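Local coordinates for protein peptidoglycan N-acetylglucosamine deacetylase (Agathobacter rectalis, PDB 5JMU) that probably hydrolyses the acetamide group of N-acetylglucosamine in peptidoglycan, acting through a zinc-bearing carbohydrate esterase family 4 (NodB homology) catalytic domain, at residues N61-E66 / E97-I102; I114-G119 / N138-R143; L146-N151 / L211-S216. One frame throughout, in Å; residues are numbered along the deposited sequence. Where two conformers were deposited one is given.

Contact 1 of 3, residues N61-E66 / E97-I102; sequences NMIAEE and EQMNSI
Ile63 and Met99 meet end to end: methyl CD1 of Ile63 lies 3.7 Å from CE of Met99, which was deposited as selenomethionine. The same CD1 also touches Ile102, whose branch methyl CG2 lies 4.0 Å away, with the two isoleucine side chains crossing at about a right angle. One turn apart on their helix, Met99 CE and Ile102 CG2 are themselves 3.5 Å apart, so the three carbons form a compact triangle with the Ile63 tip at its apex. The torsions explain this reach. Ile63 carries CG1 beside its backbone N, and its extended chi2 (170°) sends CD1 straight out across the gap. Met99 has its CG opposite the backbone N (chi1 -169°), and bends at chi2 and chi3 return CE toward Ile63. Ile63 thus meets two side chains of helix 89-107, and the nearest CA atoms, those of Ile63 and Ile102, are 8.7 Å apart. Helix 61-68 is the connection of a beta-alpha-beta crossover between parallel strands 49-53 and 72-77, and helix 89-107 follows in the alpha/beta domain characteristic of NodB-type deacetylases, usually described as a distorted barrel. Strand 72-77 backs both partners, with Val73 against Ile63 and Ile75 against Met99. Farther along helix 89-107, Gln106 and Thr107 also touch Ile63, while Asn100 is fixed by hydrogen bonds to Asp110 and Ala111. The Met99 side chain passes about 6 Å from that of the zinc ligand His76, yet stays about 11 Å from the zinc ion itself.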
ATOM      1  N   ASN A  61      16.272  -7.118  -1.645  1.00 15.48           N
ATOM      2  CA  ASN A  61      16.730  -6.416  -2.841  1.00 14.83           C
ATOM      3  C   ASN A  61      15.616  -6.111  -3.829  1.00 14.52           C
ATOM      4  O   ASN A  61      15.802  -5.271  -4.718  1.00 15.37           O
ATOM      5  CB  ASN A  61      17.805  -7.230  -3.537  1.00 15.45           C
ATOM      6  CG  ASN A  61      17.278  -8.580  -3.991  1.00 20.38           C
ATOM      7  OD1 ASN A  61      16.634  -9.292  -3.207  1.00 20.64           O
ATOM      8  ND2 ASN A  61      17.526  -8.942  -5.272  1.00 21.17           N
HETATM    9  N   MSE A  62      14.442  -6.747  -3.668  1.00 12.51           N
HETATM   10  CA  MSE A  62      13.308  -6.366  -4.529  1.00 12.30           C
HETATM   11  C   MSE A  62      12.826  -4.960  -4.282  1.00 14.68           C
HETATM   12  O   MSE A  62      12.186  -4.369  -5.159  1.00 14.79           O
HETATM   13  CB  MSE A  62      12.135  -7.319  -4.369  1.00 15.66           C
HETATM   14  CG  MSE A  62      12.357  -8.700  -4.939  1.00 18.70           C
HETATM   15 SE   MSE A  62      12.729  -8.703  -6.870  0.71 27.06          SE
HETATM   16  CE  MSE A  62      14.607  -8.590  -6.835  1.00 31.49           C
ATOM     17  N   ILE A  63      13.140  -4.401  -3.113  1.00 11.98           N
ATOM     18  CA  ILE A  63      12.774  -3.006  -2.852  1.00 13.14           C
ATOM     19  C   ILE A  63      13.570  -2.096  -3.810  1.00 11.74           C
ATOM     20  O   ILE A  63      13.019  -1.150  -4.390  1.00 13.46           O
ATOM     21  CB  ILE A  63      13.048  -2.638  -1.406  1.00 13.00           C
ATOM     22  CG1 ILE A  63      12.107  -3.433  -0.516  1.00 10.84           C
ATOM     23  CG2 ILE A  63      12.946  -1.098  -1.167  1.00 13.33           C
ATOM     24  CD1 ILE A  63      12.458  -3.320   1.004  1.00 14.94           C
ATOM     25  N   ALA A  64      14.860  -2.385  -3.971  1.00 11.81           N
ATOM     26  CA  ALA A  64      15.662  -1.658  -4.951  1.00 14.12           C
ATOM     27  C   ALA A  64      15.077  -1.814  -6.347  1.00 15.00           C
ATOM     28  O   ALA A  64      15.014  -0.864  -7.094  1.00 15.00           O
ATOM     29  CB  ALA A  64      17.141  -2.137  -4.930  1.00 14.53           C
ATOM     30  N   GLU A  65      14.673  -3.030  -6.706  1.00 13.66           N
ATOM     31  CA  GLU A  65      14.110  -3.265  -8.046  1.00 16.84           C
ATOM     32  C   GLU A  65      12.775  -2.530  -8.254  1.00 14.38           C
ATOM     33  O   GLU A  65      12.497  -2.034  -9.365  1.00 14.35           O
ATOM     34  CB  GLU A  65      13.928  -4.776  -8.280  1.00 17.02           C
ATOM     35  CG  GLU A  65      13.724  -5.139  -9.751  1.00 18.15           C
ATOM     36  CD  GLU A  65      14.910  -4.795 -10.675  1.00 20.65           C
ATOM     37  OE1 GLU A  65      16.068  -4.680 -10.212  1.00 26.08           O
ATOM     38  OE2 GLU A  65      14.680  -4.651 -11.898  1.00 26.83           O
ATOM     39  N   GLU A  66      11.937  -2.490  -7.219  1.00 12.52           N
ATOM     40  CA  GLU A  66      10.666  -1.776  -7.335  1.00 11.88           C
ATOM     41  C   GLU A  66      10.910  -0.307  -7.692  1.00 11.96           C
ATOM     42  O   GLU A  66      10.277   0.261  -8.594  1.00 13.76           O
ATOM     43  CB  GLU A  66       9.862  -1.882  -6.031  1.00 11.63           C
ATOM     44  CG  GLU A  66       9.287  -3.293  -5.834  1.00 11.03           C
ATOM     45  CD  GLU A  66       8.797  -3.565  -4.416  1.00 12.09           C
ATOM     46  OE1 GLU A  66       8.878  -2.686  -3.524  1.00 11.74           O
ATOM     47  OE2 GLU A  66       8.384  -4.737  -4.160  1.00 13.76           O
ATOM     48  N   GLU A  97      10.844   3.863  11.344  1.00 11.86           N
ATOM     49  CA  GLU A  97      12.188   4.336  10.975  1.00 11.90           C
ATOM     50  C   GLU A  97      13.109   3.221  10.526  1.00 14.82           C
ATOM     51  O   GLU A  97      13.937   3.416   9.618  1.00 14.89           O
ATOM     52  CB  GLU A  97      12.808   5.105  12.152  1.00 15.32           C
ATOM     53  CG  GLU A  97      12.103   6.436  12.390  1.00 22.52           C
ATOM     54  CD  GLU A  97      12.656   7.137  13.635  1.00 37.78           C
ATOM     55  OE1 GLU A  97      13.666   6.630  14.214  1.00 41.67           O
ATOM     56  OE2 GLU A  97      12.066   8.173  14.040  1.00 39.11           O
ATOM     57  N   GLN A  98      13.001   2.053  11.153  1.00 12.58           N
ATOM     58  CA  GLN A  98      13.797   0.905  10.676  1.00 13.36           C
ATOM     59  C   GLN A  98      13.437   0.582   9.219  1.00 13.41           C
ATOM     60  O   GLN A  98      14.324   0.309   8.369  1.00 14.11           O
ATOM     61  CB  GLN A  98      13.544  -0.301  11.575  1.00 16.11           C
ATOM     62  CG  GLN A  98      14.318  -0.153  12.895  1.00 22.61           C
ATOM     63  CD  GLN A  98      13.790  -1.078  13.974  1.00 29.79           C
ATOM     64  OE1 GLN A  98      13.747  -0.718  15.158  1.00 28.33           O
ATOM     65  NE2 GLN A  98      13.370  -2.273  13.568  1.00 29.33           N
HETATM   66  N   MSE A  99      12.150   0.613   8.900  1.00 12.84           N
HETATM   67  CA  MSE A  99      11.739   0.294   7.549  1.00 12.88           C
HETATM   68  C   MSE A  99      12.208   1.387   6.569  1.00 13.12           C
HETATM   69  O   MSE A  99      12.681   1.109   5.460  1.00 12.26           O
HETATM   70  CB  MSE A  99      10.215   0.123   7.463  1.00 10.67           C
HETATM   71  CG  MSE A  99       9.782  -0.472   6.098  1.00 10.90           C
HETATM   72 SE   MSE A  99      10.439  -2.329   5.873  0.77 14.41          SE
HETATM   73  CE  MSE A  99      11.759  -2.105   4.408  1.00 14.87           C
ATOM     74  N   ASN A 100      12.089   2.653   6.983  1.00 11.38           N
ATOM     75  CA  ASN A 100      12.559   3.729   6.140  1.00 12.80           C
ATOM     76  C   ASN A 100      14.049   3.598   5.856  1.00 13.82           C
ATOM     77  O   ASN A 100      14.492   3.882   4.752  1.00 12.14           O
ATOM     78  CB  ASN A 100      12.301   5.093   6.793  1.00 13.14           C
ATOM     79  CG  ASN A 100      12.667   6.192   5.881  1.00 15.99           C
ATOM     80  OD1 ASN A 100      11.957   6.441   4.921  1.00 15.60           O
ATOM     81  ND2 ASN A 100      13.800   6.860   6.154  1.00 17.36           N
ATOM     82  N   SER A 101      14.811   3.196   6.861  1.00 12.37           N
ATOM     83  CA  SER A 101      16.256   3.050   6.698  1.00 13.22           C
ATOM     84  C   SER A 101      16.579   1.977   5.660  1.00 13.27           C
ATOM     85  O   SER A 101      17.508   2.161   4.849  1.00 13.74           O
ATOM     86  CB  SER A 101      16.912   2.726   8.018  1.00 17.00           C
ATOM     87  OG  SER A 101      16.973   3.953   8.719  1.00 20.17           O
ATOM     88  N   ILE A 102      15.827   0.878   5.679  1.00 12.92           N
ATOM     89  CA  ILE A 102      16.061  -0.156   4.662  1.00 13.78           C
ATOM     90  C   ILE A 102      15.710   0.388   3.279  1.00 12.60           C
ATOM     91  O   ILE A 102      16.430   0.115   2.287  1.00 12.96           O
ATOM     92  CB  ILE A 102      15.268  -1.447   4.982  1.00 12.95           C
ATOM     93  CG1 ILE A 102      15.936  -2.148   6.173  1.00 14.41           C
ATOM     94  CG2 ILE A 102      15.243  -2.357   3.775  1.00 13.13           C
ATOM     95  CD1 ILE A 102      14.962  -3.160   6.865  1.00 15.62           C
TER

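Contact 2 of 3, residues I114-G119 / N138-R143; sequences IRFPGG and NDVTAR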
ATOM      1  N   ILE A 114       3.146   6.202   3.822  1.00  9.18           N
ATOM      2  CA  ILE A 114       3.025   4.971   4.596  1.00 10.35           C
ATOM      3  C   ILE A 114       1.626   4.399   4.505  1.00  9.88           C
ATOM      4  O   ILE A 114       0.668   5.085   4.087  1.00  9.20           O
ATOM      5  CB  ILE A 114       3.399   5.183   6.106  1.00  9.57           C
ATOM      6  CG1 ILE A 114       2.254   5.895   6.847  1.00 11.13           C
ATOM      7  CG2 ILE A 114       4.661   6.000   6.239  1.00 11.78           C
ATOM      8  CD1 ILE A 114       2.444   5.856   8.394  1.00 13.68           C
ATOM      9  N   ARG A 115       1.478   3.126   4.881  1.00  9.60           N
ATOM     10  CA  ARG A 115       0.158   2.547   5.121  1.00  9.20           C
ATOM     11  C   ARG A 115       0.232   1.868   6.471  1.00 12.82           C
ATOM     12  O   ARG A 115       1.030   0.946   6.659  1.00  9.71           O
ATOM     13  CB  ARG A 115      -0.238   1.553   4.041  1.00 10.09           C
ATOM     14  CG  ARG A 115      -1.592   0.823   4.412  1.00 10.47           C
ATOM     15  CD  ARG A 115      -2.061   0.009   3.215  1.00 13.97           C
ATOM     16  NE  ARG A 115      -2.587   0.867   2.159  1.00 12.25           N
ATOM     17  CZ  ARG A 115      -2.650   0.482   0.869  1.00 12.15           C
ATOM     18  NH1 ARG A 115      -2.174  -0.718   0.508  1.00 12.17           N
ATOM     19  NH2 ARG A 115      -3.202   1.281  -0.065  1.00 13.02           N
ATOM     20  N   PHE A 116      -0.617   2.288   7.396  1.00  9.29           N
ATOM     21  CA  PHE A 116      -0.642   1.665   8.704  1.00  9.41           C
ATOM     22  C   PHE A 116      -1.042   0.204   8.598  1.00 10.37           C
ATOM     23  O   PHE A 116      -1.999  -0.111   7.879  1.00 12.30           O
ATOM     24  CB  PHE A 116      -1.672   2.355   9.599  1.00  9.89           C
ATOM     25  CG  PHE A 116      -1.313   3.734  10.011  1.00  9.78           C
ATOM     26  CD1 PHE A 116      -0.391   3.986  11.043  1.00 10.60           C
ATOM     27  CD2 PHE A 116      -1.900   4.831   9.366  1.00 10.20           C
ATOM     28  CE1 PHE A 116      -0.092   5.293  11.467  1.00 10.66           C
ATOM     29  CE2 PHE A 116      -1.580   6.171   9.776  1.00 11.05           C
ATOM     30  CZ  PHE A 116      -0.670   6.406  10.819  1.00 10.91           C
ATOM     31  N   PRO A 117      -0.351  -0.694   9.331  1.00 11.18           N
ATOM     32  CA  PRO A 117      -0.826  -2.075   9.380  1.00 13.37           C
ATOM     33  C   PRO A 117      -2.242  -2.133   9.958  1.00 11.93           C
ATOM     34  O   PRO A 117      -2.547  -1.536  10.991  1.00 12.72           O
ATOM     35  CB  PRO A 117       0.233  -2.765  10.270  1.00 14.56           C
ATOM     36  CG  PRO A 117       1.525  -1.983   9.917  1.00 13.49           C
ATOM     37  CD  PRO A 117       1.032  -0.547   9.888  1.00 12.06           C
ATOM     38  N   GLY A 118      -3.124  -2.812   9.228  1.00 11.26           N
ATOM     39  CA  GLY A 118      -4.534  -2.904   9.568  1.00 13.58           C
ATOM     40  C   GLY A 118      -5.344  -1.720   9.038  1.00 12.62           C
ATOM     41  O   GLY A 118      -6.569  -1.672   9.221  1.00 13.17           O
ATOM     42  N   GLY A 119      -4.675  -0.764   8.388  1.00 12.96           N
ATOM     43  CA  GLY A 119      -5.312   0.487   7.964  1.00 13.08           C
ATOM     44  C   GLY A 119      -5.327   1.514   9.094  1.00 12.79           C
ATOM     45  O   GLY A 119      -5.190   1.141  10.258  1.00 11.39           O
ATOM     46  N   ASN A 138      -1.919  11.999  13.659  1.00 11.52           N
ATOM     47  CA  ASN A 138      -1.384  13.337  13.854  0.61 12.90           C
ATOM     48  C   ASN A 138       0.155  13.348  13.862  1.00 13.78           C
ATOM     49  O   ASN A 138       0.769  14.235  13.242  1.00 14.37           O
ATOM     50  CB  ASN A 138      -2.008  13.927  15.128  0.61 16.02           C
ATOM     51  CG  ASN A 138      -3.499  14.313  14.916  0.61 19.63           C
ATOM     52  OD1 ASN A 138      -3.767  15.317  14.249  0.61 24.36           O
ATOM     53  ND2 ASN A 138      -4.463  13.516  15.461  0.61 15.60           N
ATOM     54  N   ASP A 139       0.778  12.368  14.490  1.00 11.71           N
ATOM     55  CA  ASP A 139       2.250  12.336  14.546  1.00 11.80           C
ATOM     56  C   ASP A 139       2.860  12.096  13.164  1.00 11.49           C
ATOM     57  O   ASP A 139       3.904  12.691  12.834  1.00 11.94           O
ATOM     58  CB  ASP A 139       2.724  11.264  15.523  1.00 12.56           C
ATOM     59  CG  ASP A 139       2.347  11.587  16.968  1.00 20.17           C
ATOM     60  OD1 ASP A 139       2.410  12.760  17.337  1.00 20.64           O
ATOM     61  OD2 ASP A 139       1.917  10.672  17.689  1.00 29.26           O
ATOM     62  N   VAL A 140       2.262  11.225  12.359  1.00 10.92           N
ATOM     63  CA  VAL A 140       2.788  10.952  11.033  0.53 10.67           C
ATOM     64  C   VAL A 140       2.732  12.226  10.196  1.00 13.46           C
ATOM     65  O   VAL A 140       3.670  12.581   9.485  1.00 13.30           O
ATOM     66  CB  VAL A 140       1.976   9.776  10.399  0.53 12.07           C
ATOM     67  CG1 VAL A 140       2.138   9.693   8.893  0.53 11.42           C
ATOM     68  CG2 VAL A 140       2.382   8.464  11.060  0.53  9.82           C
ATOM     69  N   THR A 141       1.612  12.955  10.309  1.00 11.48           N
ATOM     70  CA  THR A 141       1.434  14.210   9.589  1.00 13.03           C
ATOM     71  C   THR A 141       2.470  15.248  10.028  1.00 15.14           C
ATOM     72  O   THR A 141       3.060  15.958   9.173  1.00 16.04           O
ATOM     73  CB  THR A 141       0.006  14.715   9.810  1.00 15.79           C
ATOM     74  OG1 THR A 141      -0.900  13.686   9.357  1.00 16.81           O
ATOM     75  CG2 THR A 141      -0.223  16.003   9.045  1.00 15.17           C
ATOM     76  N   ALA A 142       2.698  15.353  11.344  1.00 13.07           N
ATOM     77  CA  ALA A 142       3.686  16.308  11.877  1.00 13.91           C
ATOM     78  C   ALA A 142       5.082  15.977  11.350  1.00 15.71           C
ATOM     79  O   ALA A 142       5.940  16.874  11.201  1.00 15.97           O
ATOM     80  CB  ALA A 142       3.669  16.264  13.413  1.00 14.11           C
ATOM     81  N   ARG A 143       5.344  14.692  11.123  1.00 15.90           N
ATOM     82  CA  ARG A 143       6.629  14.281  10.557  1.00 16.09           C
ATOM     83  C   ARG A 143       6.736  14.439   9.040  1.00 15.32           C
ATOM     84  O   ARG A 143       7.769  14.060   8.454  1.00 17.79           O
ATOM     85  CB  ARG A 143       6.927  12.824  10.927  1.00 17.40           C
ATOM     86  CG  ARG A 143       7.180  12.762  12.412  1.00 23.21           C
ATOM     87  CD  ARG A 143       7.092  11.374  13.013  1.00 35.39           C
ATOM     88  NE  ARG A 143       8.309  10.612  12.794  1.00 40.50           N
ATOM     89  CZ  ARG A 143       9.117  10.140  13.740  1.00 37.53           C
ATOM     90  NH1 ARG A 143       8.875  10.331  15.036  1.00 36.20           N
ATOM     91  NH2 ARG A 143      10.175   9.445  13.367  1.00 39.97           N
TER
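Phe116, whose ring meets Val140, offers its carbonyl O to Gly119 N at 2.8 Å, closing a type II beta turn in the loop that leaves strand 113-114 of this NodB homology domain. Helix 132-142 lies over that loop, and Val140 is its contact residue: methyl CG2 lies 3.7 Å from Phe116 CZ and equally close to Ile114 CD1. Ile114 and Val140 approach end on, whereas Phe116 and Val140 slide past one another with the methyl oblique to the ring. Ile114 places CG1 between its own backbone N and carbonyl carbon (chi1 76°), the crowded position, and from there CD1 reaches both Val140 and the phenyl face. Val140 has two deposited conformers, and these distances describe one of them. Phe93 of helix 89-107 packs on Val140 as well. Between the two apolar residues, Arg115 binds Asp27 and Thr25 through NH1, and its carbonyl O accepts a hydrogen bond from ND1 of the zinc ligand His76; the loop thereby belongs to the second shell of the metal. Ile114 CD1 sits 3.9 Å above the Phe116 ring plane, displaced toward the rim.

Contact 3 of 3, residues L146-N151 / L211-S216; sequences LYCDWN and LPLTTS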
ATOM      1  N   LEU A 146       2.828  11.130   4.502  1.00 10.92           N
ATOM      2  CA  LEU A 146       1.463  10.949   4.021  1.00 11.17           C
ATOM      3  C   LEU A 146       1.078   9.529   4.323  1.00 11.24           C
ATOM      4  O   LEU A 146       1.954   8.665   4.393  1.00 12.28           O
ATOM      5  CB  LEU A 146       1.354  11.172   2.513  1.00 13.01           C
ATOM      6  CG  LEU A 146       1.798  12.570   2.089  1.00 14.65           C
ATOM      7  CD1 LEU A 146       2.139  12.576   0.596  1.00 18.13           C
ATOM      8  CD2 LEU A 146       0.736  13.558   2.435  1.00 17.25           C
ATOM      9  N   TYR A 147      -0.208   9.268   4.543  1.00  9.73           N
ATOM     10  CA  TYR A 147      -0.609   7.866   4.715  1.00 11.35           C
ATOM     11  C   TYR A 147      -1.802   7.593   3.814  1.00 11.88           C
ATOM     12  O   TYR A 147      -2.552   8.501   3.461  1.00 11.47           O
ATOM     13  CB  TYR A 147      -0.951   7.520   6.175  1.00 11.34           C
ATOM     14  CG  TYR A 147      -2.200   8.174   6.762  1.00 10.25           C
ATOM     15  CD1 TYR A 147      -2.155   9.450   7.341  1.00 14.22           C
ATOM     16  CD2 TYR A 147      -3.430   7.491   6.740  1.00 10.16           C
ATOM     17  CE1 TYR A 147      -3.312  10.030   7.912  1.00 14.72           C
ATOM     18  CE2 TYR A 147      -4.581   8.048   7.304  1.00 13.23           C
ATOM     19  CZ  TYR A 147      -4.522   9.315   7.855  1.00 14.50           C
ATOM     20  OH  TYR A 147      -5.693   9.836   8.397  1.00 17.36           O
ATOM     21  N   CYS A 148      -1.949   6.345   3.414  1.00  9.75           N
ATOM     22  CA  CYS A 148      -3.037   5.978   2.494  1.00 10.04           C
ATOM     23  C   CYS A 148      -3.659   4.647   2.927  1.00  9.21           C
ATOM     24  O   CYS A 148      -2.953   3.672   3.235  1.00 10.33           O
ATOM     25  CB  CYS A 148      -2.475   5.878   1.078  1.00 11.37           C
ATOM     26  SG  CYS A 148      -3.749   5.775  -0.199  1.00 12.57           S
ATOM     27  N   ASP A 149      -4.990   4.654   3.051  1.00  9.04           N
ATOM     28  CA  ASP A 149      -5.759   3.433   3.214  1.00  8.79           C
ATOM     29  C   ASP A 149      -6.170   2.925   1.822  1.00 10.81           C
ATOM     30  O   ASP A 149      -5.328   2.894   0.942  1.00 11.17           O
ATOM     31  CB  ASP A 149      -6.945   3.733   4.138  1.00  9.53           C
ATOM     32  CG  ASP A 149      -6.479   4.118   5.540  1.00 13.72           C
ATOM     33  OD1 ASP A 149      -5.548   3.446   6.078  1.00 11.15           O
ATOM     34  OD2 ASP A 149      -7.002   5.086   6.114  1.00 13.96           O
ATOM     35  N   TRP A 150      -7.436   2.542   1.620  1.00 11.36           N
ATOM     36  CA  TRP A 150      -7.853   2.023   0.314  1.00 11.06           C
ATOM     37  C   TRP A 150      -9.371   2.154   0.195  1.00 11.76           C
ATOM     38  O   TRP A 150     -10.045   2.339   1.201  1.00 12.66           O
ATOM     39  CB  TRP A 150      -7.437   0.542   0.140  1.00 10.93           C
ATOM     40  CG  TRP A 150      -8.036  -0.346   1.211  1.00 12.82           C
ATOM     41  CD1 TRP A 150      -9.194  -1.117   1.110  1.00 15.97           C
ATOM     42  CD2 TRP A 150      -7.511  -0.583   2.534  1.00 11.81           C
ATOM     43  NE1 TRP A 150      -9.417  -1.774   2.310  1.00 17.04           N
ATOM     44  CE2 TRP A 150      -8.399  -1.464   3.191  1.00 16.42           C
ATOM     45  CE3 TRP A 150      -6.365  -0.134   3.230  1.00 11.70           C
ATOM     46  CZ2 TRP A 150      -8.180  -1.915   4.515  1.00 18.74           C
ATOM     47  CZ3 TRP A 150      -6.166  -0.565   4.544  1.00 14.62           C
ATOM     48  CH2 TRP A 150      -7.062  -1.448   5.167  1.00 14.87           C
ATOM     49  N   ASN A 151      -9.901   2.097  -1.037  1.00 10.33           N
ATOM     50  CA  ASN A 151     -11.347   2.072  -1.187  1.00  9.66           C
ATOM     51  C   ASN A 151     -11.817   0.948  -2.128  1.00 12.52           C
ATOM     52  O   ASN A 151     -12.993   0.923  -2.478  1.00 12.61           O
ATOM     53  CB  ASN A 151     -11.889   3.434  -1.686  1.00 11.91           C
ATOM     54  CG  ASN A 151     -11.330   3.821  -3.034  1.00 11.16           C
ATOM     55  OD1 ASN A 151     -10.617   3.050  -3.668  1.00 10.79           O
ATOM     56  ND2 ASN A 151     -11.672   5.027  -3.496  1.00 11.61           N
ATOM     57  N   LEU A 211      -2.071   4.342 -12.176  1.00  9.44           N
ATOM     58  CA  LEU A 211      -1.040   5.266 -11.747  1.00 11.64           C
ATOM     59  C   LEU A 211      -0.381   4.783 -10.460  1.00 11.87           C
ATOM     60  O   LEU A 211      -1.009   4.063  -9.672  1.00 11.36           O
ATOM     61  CB  LEU A 211      -1.658   6.631 -11.513  1.00 10.84           C
ATOM     62  CG  LEU A 211      -2.239   7.400 -12.687  1.00 12.26           C
ATOM     63  CD1 LEU A 211      -2.905   8.694 -12.189  1.00 14.63           C
ATOM     64  CD2 LEU A 211      -1.117   7.681 -13.657  1.00 14.76           C
ATOM     65  N   PRO A 212       0.851   5.208 -10.188  1.00 10.94           N
ATOM     66  CA  PRO A 212       1.482   5.058  -8.862  1.00 12.00           C
ATOM     67  C   PRO A 212       1.100   6.231  -7.947  1.00 11.39           C
ATOM     68  O   PRO A 212       0.778   7.328  -8.434  1.00 11.03           O
ATOM     69  CB  PRO A 212       2.977   5.099  -9.160  1.00 13.32           C
ATOM     70  CG  PRO A 212       3.055   6.146 -10.350  1.00 11.57           C
ATOM     71  CD  PRO A 212       1.714   5.949 -11.143  1.00 11.66           C
ATOM     72  N   LEU A 213       1.110   5.999  -6.632  1.00 12.64           N
ATOM     73  CA  LEU A 213       0.833   7.091  -5.699  1.00 10.85           C
ATOM     74  C   LEU A 213       2.051   7.961  -5.627  1.00 10.10           C
ATOM     75  O   LEU A 213       3.192   7.464  -5.560  1.00 13.80           O
ATOM     76  CB  LEU A 213       0.480   6.544  -4.296  1.00 10.46           C
ATOM     77  CG  LEU A 213      -0.925   5.917  -4.196  1.00 12.08           C
ATOM     78  CD1 LEU A 213      -1.006   5.067  -2.920  1.00 14.08           C
ATOM     79  CD2 LEU A 213      -2.015   6.976  -4.244  1.00 10.60           C
ATOM     80  N   THR A 214       1.847   9.283  -5.583  1.00 10.21           N
ATOM     81  CA  THR A 214       2.938  10.216  -5.351  1.00 10.07           C
ATOM     82  C   THR A 214       2.516  11.202  -4.272  1.00 14.08           C
ATOM     83  O   THR A 214       1.404  11.162  -3.787  1.00 12.91           O
ATOM     84  CB  THR A 214       3.326  10.984  -6.613  1.00 18.04           C
ATOM     85  OG1 THR A 214       2.259  11.881  -6.962  1.00 20.96           O
ATOM     86  CG2 THR A 214       3.553  10.015  -7.753  1.00 16.56           C
ATOM     87  N   THR A 215       3.424  12.085  -3.907  1.00 14.07           N
ATOM     88  CA  THR A 215       3.105  13.019  -2.828  1.00 16.57           C
ATOM     89  C   THR A 215       2.043  14.047  -3.228  1.00 17.78           C
ATOM     90  O   THR A 215       1.477  14.690  -2.361  1.00 20.47           O
ATOM     91  CB  THR A 215       4.367  13.766  -2.340  1.00 15.86           C
ATOM     92  OG1 THR A 215       4.968  14.421  -3.443  1.00 18.86           O
ATOM     93  CG2 THR A 215       5.351  12.744  -1.709  1.00 20.89           C
ATOM     94  N   SER A 216       1.779  14.191  -4.520  1.00 17.79           N
ATOM     95  CA  SER A 216       0.715  15.099  -4.932  1.00 19.94           C
ATOM     96  C   SER A 216      -0.600  14.363  -5.208  1.00 17.73           C
ATOM     97  O   SER A 216      -1.589  15.012  -5.559  1.00 19.84           O
ATOM     98  CB  SER A 216       1.168  15.915  -6.150  1.00 26.96           C
ATOM     99  OG  SER A 216       1.653  15.054  -7.131  1.00 29.30           O
TER
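Two van der Waals contacts, one of a side chain on backbone and one between side chains, join Leu146 to Thr215 and Cys148 to Leu213, bringing residues 146-151, which start with strand 146-147, against residues 211-216 in the loop following strand 209-210. The pairing runs in opposite directions, as the CA separations show: 7.3 Å for Leu146 and Thr215, 9.1 Å for Cys148 and Leu213. No hydrogen bond crosses, so this is not a sheet pair; strand 146-147 instead pairs in parallel with strand 113-114. At the outer end, Leu146 presses methyl CD1 against the backbone of Thr215, 3.6 Å from CA and 3.7 Å from the carbonyl O. The same methyl is 3.9 Å from Thr215 CB and 4.0 Å from CG2, and therefore rests alongside the root of the threonine side chain. Thr215 puts OG1 between its N and carbonyl carbon (chi1 56°), which leaves CG2 on the side that Leu146 approaches. Deeper in, SG of Cys148 and CD1 of Leu213 stand 3.9 Å apart. The cysteine swings SG opposite its backbone N (chi1 -168°). This inner pair is buried among side chains of three strands: Tyr23 and Thr25 of strand 21-27 and Ile113 of strand 113-114 touch Leu213, while Val182 of strand 180-186 touches Cys148. The loop's backbone is held by Thr49, whose OG1 bonds Leu213 N, and by Thr72, whose OG1 bonds Leu213 O. With only van der Waals contacts across the gap, including a methyl against a carbonyl O, the contact itself imposes little directionality; the relative placement of residues 146-151 and 211-216 probably depends in part on the bonds of Leu213 N and O to Thr49 and Thr72.

In the fold
Contact 2 is wholly buried; contact 1 is buried at Ile63 and Met99, with Ile102 partly exposed, whereas contact 3 runs from a buried Cys148–Leu213 pair to an exposed edge at Thr215. None has a hydrogen bond across the gap, but their elements differ: helix on helix in contact 1, helix on a strand end and the loop after it in contact 2, and strand 146-147 with the residues after it on a loop in contact 3. Contact 2 lies against contact 3, where Ile114 N probably hydrogen-bonds Leu146 O. Contacts 1 and 3 do not touch, their nearest atoms being about 9 Å apart. Met99 and Phe116 approach the zinc ligand His76 more closely than Cys148 does.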